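Local coordinates for protein fusarinine C esterase sidJ (Aspergillus fumigatus, PDB 6GUP) that hydrolyses the ester bonds of the fungal siderophore fusarinine C, but not those of triacetylfusarinine C, as a homodimeric alpha/beta-hydrolase, at residues S68-T73 with K101-E106. Numbering follows the deposited sequence.
Sequences SLFTLT and KEYKTE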
ATOM      1  N   SER A  68      22.031   3.092  -4.461  1.00 44.35           N
ATOM      2  CA  SER A  68      20.916   3.532  -3.616  1.00 45.33           C
ATOM      3  C   SER A  68      19.810   2.477  -3.650  1.00 42.03           C
ATOM      4  O   SER A  68      19.532   1.889  -4.698  1.00 40.28           O
ATOM      5  CB  SER A  68      20.385   4.899  -4.060  1.00 48.17           C
ATOM      6  OG  SER A  68      19.652   4.813  -5.267  1.00 48.20           O
ATOM      7  N   LEU A  69      19.191   2.250  -2.494  1.00 39.40           N
ATOM      8  CA  LEU A  69      18.164   1.223  -2.328  1.00 37.35           C
ATOM      9  C   LEU A  69      16.782   1.806  -2.613  1.00 36.39           C
ATOM     10  O   LEU A  69      16.454   2.884  -2.120  1.00 37.12           O
ATOM     11  CB  LEU A  69      18.213   0.676  -0.896  1.00 35.94           C
ATOM     12  CG  LEU A  69      17.191  -0.383  -0.468  1.00 35.19           C
ATOM     13  CD1 LEU A  69      17.358  -1.669  -1.260  1.00 35.64           C
ATOM     14  CD2 LEU A  69      17.330  -0.656   1.021  1.00 33.50           C
ATOM     15  N   PHE A  70      15.988   1.084  -3.406  1.00 35.80           N
ATOM     16  CA  PHE A  70      14.580   1.411  -3.649  1.00 35.95           C
ATOM     17  C   PHE A  70      13.682   0.281  -3.162  1.00 36.07           C
ATOM     18  O   PHE A  70      14.037  -0.893  -3.275  1.00 36.15           O
ATOM     19  CB  PHE A  70      14.309   1.598  -5.141  1.00 35.37           C
ATOM     20  CG  PHE A  70      14.900   2.845  -5.726  1.00 35.07           C
ATOM     21  CD1 PHE A  70      16.243   2.890  -6.077  1.00 35.42           C
ATOM     22  CD2 PHE A  70      14.108   3.964  -5.965  1.00 35.85           C
ATOM     23  CE1 PHE A  70      16.793   4.034  -6.634  1.00 36.29           C
ATOM     24  CE2 PHE A  70      14.651   5.111  -6.526  1.00 37.25           C
ATOM     25  CZ  PHE A  70      15.996   5.148  -6.858  1.00 37.13           C
ATOM     26  N   THR A  71      12.522   0.651  -2.628  1.00 34.99           N
ATOM     27  CA  THR A  71      11.405  -0.270  -2.405  1.00 34.38           C
ATOM     28  C   THR A  71      10.197   0.328  -3.117  1.00 35.06           C
ATOM     29  O   THR A  71      10.217   1.512  -3.453  1.00 35.23           O
ATOM     30  CB  THR A  71      11.097  -0.445  -0.908  1.00 36.83           C
ATOM     31  OG1 THR A  71      10.832   0.833  -0.313  1.00 36.77           O
ATOM     32  CG2 THR A  71      12.268  -1.098  -0.193  1.00 37.56           C
ATOM     33  N   LEU A  72       9.157  -0.471  -3.358  1.00 34.92           N
ATOM     34  CA  LEU A  72       8.000   0.012  -4.126  1.00 35.87           C
ATOM     35  C   LEU A  72       6.665  -0.611  -3.746  1.00 36.25           C
ATOM     36  O   LEU A  72       6.608  -1.664  -3.106  1.00 35.74           O
ATOM     37  CB  LEU A  72       8.236  -0.169  -5.635  1.00 36.74           C
ATOM     38  CG  LEU A  72       7.903  -1.514  -6.300  1.00 35.96           C
ATOM     39  CD1 LEU A  72       8.137  -1.427  -7.799  1.00 36.80           C
ATOM     40  CD2 LEU A  72       8.706  -2.652  -5.691  1.00 34.42           C
ATOM     41  N   THR A  73       5.601   0.071  -4.168  1.00 37.57           N
ATOM     42  CA  THR A  73       4.241  -0.443  -4.104  1.00 38.12           C
ATOM     43  C   THR A  73       3.831  -0.959  -5.474  1.00 37.59           C
ATOM     44  O   THR A  73       4.237  -0.415  -6.505  1.00 37.12           O
ATOM     45  CB  THR A  73       3.232   0.640  -3.675  1.00 38.75           C
ATOM     46  OG1 THR A  73       3.263   1.737  -4.600  1.00 38.65           O
ATOM     47  CG2 THR A  73       3.545   1.142  -2.275  1.00 38.46           C
ATOM     48  N   LYS A 101      15.690   4.366 -14.047  1.00 43.51           N
ATOM     49  CA  LYS A 101      16.731   4.517 -15.062  1.00 48.98           C
ATOM     50  C   LYS A 101      16.797   5.940 -15.620  1.00 49.40           C
ATOM     51  O   LYS A 101      17.889   6.497 -15.750  1.00 48.06           O
ATOM     52  CB  LYS A 101      16.523   3.504 -16.191  1.00 55.57           C
ATOM     53  CG  LYS A 101      17.716   3.337 -17.126  1.00 63.16           C
ATOM     54  CD  LYS A 101      17.845   1.895 -17.605  1.00 69.76           C
ATOM     55  CE  LYS A 101      18.433   1.775 -19.000  1.00 74.40           C
ATOM     56  NZ  LYS A 101      18.329   0.376 -19.504  1.00 74.40           N
ATOM     57  N   GLU A 102      15.640   6.525 -15.938  1.00 53.79           N
ATOM     58  CA  GLU A 102      15.584   7.927 -16.388  1.00 60.31           C
ATOM     59  C   GLU A 102      15.915   8.895 -15.248  1.00 57.27           C
ATOM     60  O   GLU A 102      16.613   9.886 -15.466  1.00 58.59           O
ATOM     61  CB  GLU A 102      14.221   8.270 -17.025  1.00 71.83           C
ATOM     62  CG  GLU A 102      13.927   9.758 -17.262  1.00 84.79           C
ATOM     63  CD  GLU A 102      14.785  10.409 -18.344  1.00 93.89           C
ATOM     64  OE1 GLU A 102      14.225  11.194 -19.138  1.00 96.47           O
ATOM     65  OE2 GLU A 102      16.007  10.158 -18.409  1.00 91.96           O
ATOM     66  N   TYR A 103      15.401   8.609 -14.051  1.00 51.92           N
ATOM     67  CA  TYR A 103      15.678   9.424 -12.860  1.00 48.48           C
ATOM     68  C   TYR A 103      17.172   9.515 -12.551  1.00 49.31           C
ATOM     69  O   TYR A 103      17.693  10.608 -12.321  1.00 48.91           O
ATOM     70  CB  TYR A 103      14.929   8.873 -11.636  1.00 46.13           C
ATOM     71  CG  TYR A 103      15.449   9.374 -10.305  1.00 44.01           C
ATOM     72  CD1 TYR A 103      15.322  10.715  -9.943  1.00 42.15           C
ATOM     73  CD2 TYR A 103      16.072   8.505  -9.404  1.00 42.88           C
ATOM     74  CE1 TYR A 103      15.802  11.178  -8.725  1.00 41.22           C
ATOM     75  CE2 TYR A 103      16.551   8.958  -8.183  1.00 41.61           C
ATOM     76  CZ  TYR A 103      16.417  10.295  -7.848  1.00 41.18           C
ATOM     77  OH  TYR A 103      16.884  10.747  -6.636  1.00 41.95           O
ATOM     78  N   LYS A 104      17.842   8.365 -12.539  1.00 51.91           N
ATOM     79  CA  LYS A 104      19.280   8.309 -12.249  1.00 54.39           C
ATOM     80  C   LYS A 104      20.142   8.938 -13.342  1.00 58.00           C
ATOM     81  O   LYS A 104      21.213   9.475 -13.047  1.00 57.74           O
ATOM     82  CB  LYS A 104      19.737   6.868 -11.969  1.00 53.43           C
ATOM     83  CG  LYS A 104      19.284   6.315 -10.624  1.00 51.01           C
ATOM     84  CD  LYS A 104      19.855   7.115  -9.460  1.00 48.76           C
ATOM     85  CE  LYS A 104      19.512   6.510  -8.109  1.00 47.97           C
ATOM     86  NZ  LYS A 104      20.375   5.352  -7.752  1.00 46.06           N
ATOM     87  N   THR A 105      19.683   8.870 -14.591  1.00 63.12           N
ATOM     88  CA  THR A 105      20.329   9.590 -15.687  1.00 68.26           C
ATOM     89  C   THR A 105      20.169  11.099 -15.495  1.00 72.14           C
ATOM     90  O   THR A 105      21.153  11.832 -15.522  1.00 74.81           O
ATOM     91  CB  THR A 105      19.748   9.191 -17.057  1.00 68.95           C
ATOM     92  OG1 THR A 105      19.809   7.768 -17.210  1.00 67.90           O
ATOM     93  CG2 THR A 105      20.526   9.856 -18.195  1.00 68.39           C
ATOM     94  N   GLU A 106      18.930  11.550 -15.307  1.00 73.63           N
ATOM     95  CA  GLU A 106      18.633  12.978 -15.110  1.00 74.12           C
ATOM     96  C   GLU A 106      19.354  13.595 -13.908  1.00 74.57           C
ATOM     97  O   GLU A 106      19.866  14.713 -14.002  1.00 73.85           O
ATOM     98  CB  GLU A 106      17.124  13.207 -14.964  1.00 76.53           C
ATOM     99  CG  GLU A 106      16.356  13.131 -16.273  1.00 82.41           C
ATOM    100  CD  GLU A 106      14.872  13.401 -16.101  1.00 88.85           C
ATOM    101  OE1 GLU A 106      14.300  14.130 -16.940  1.00 91.24           O
ATOM    102  OE2 GLU A 106      14.273  12.891 -15.130  1.00 89.62           O
TER
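In the alpha/beta-hydrolase fold of this esterase, strand 67-72 of the central sheet packs against helix 86-108, and Ser68 and Phe70 project from the same side of the strand to meet Lys104 and Tyr103. Over residues 68-72 and 101-106 the segment axes run roughly antiparallel (147°) and come within 12.7 Å of each other, a separation spanned mainly by Lys104, Phe70 and Tyr103. Bends at chi2 and chi4 (-62° and 79°) turn the ammonium group of Lys104 onto the start of the strand, where NZ donates a hydrogen bond of 2.6 Å to Ser68 OG. The same NZ bonds Lys35 O and Ser38 OG, while Ser68 OG also pairs with Glu27 OE2; the buried cation is thus gripped by three oxygens, and the nearby carboxylate probably favours its charge. Next to this hydrogen-bonded group the Phe70 ring reaches out toward the helix and presents its edge. Lys104 CE lies in the ring plane, 4.0 Å from Phe70 CE1, an edge contact rather than a cation-pi one. Tyr103, whose OH bonds Lys107 NZ and whose ring meets His17 edge-to-face, stands at the same edge: its CE2 is 4.1 Å from Phe70 CZ.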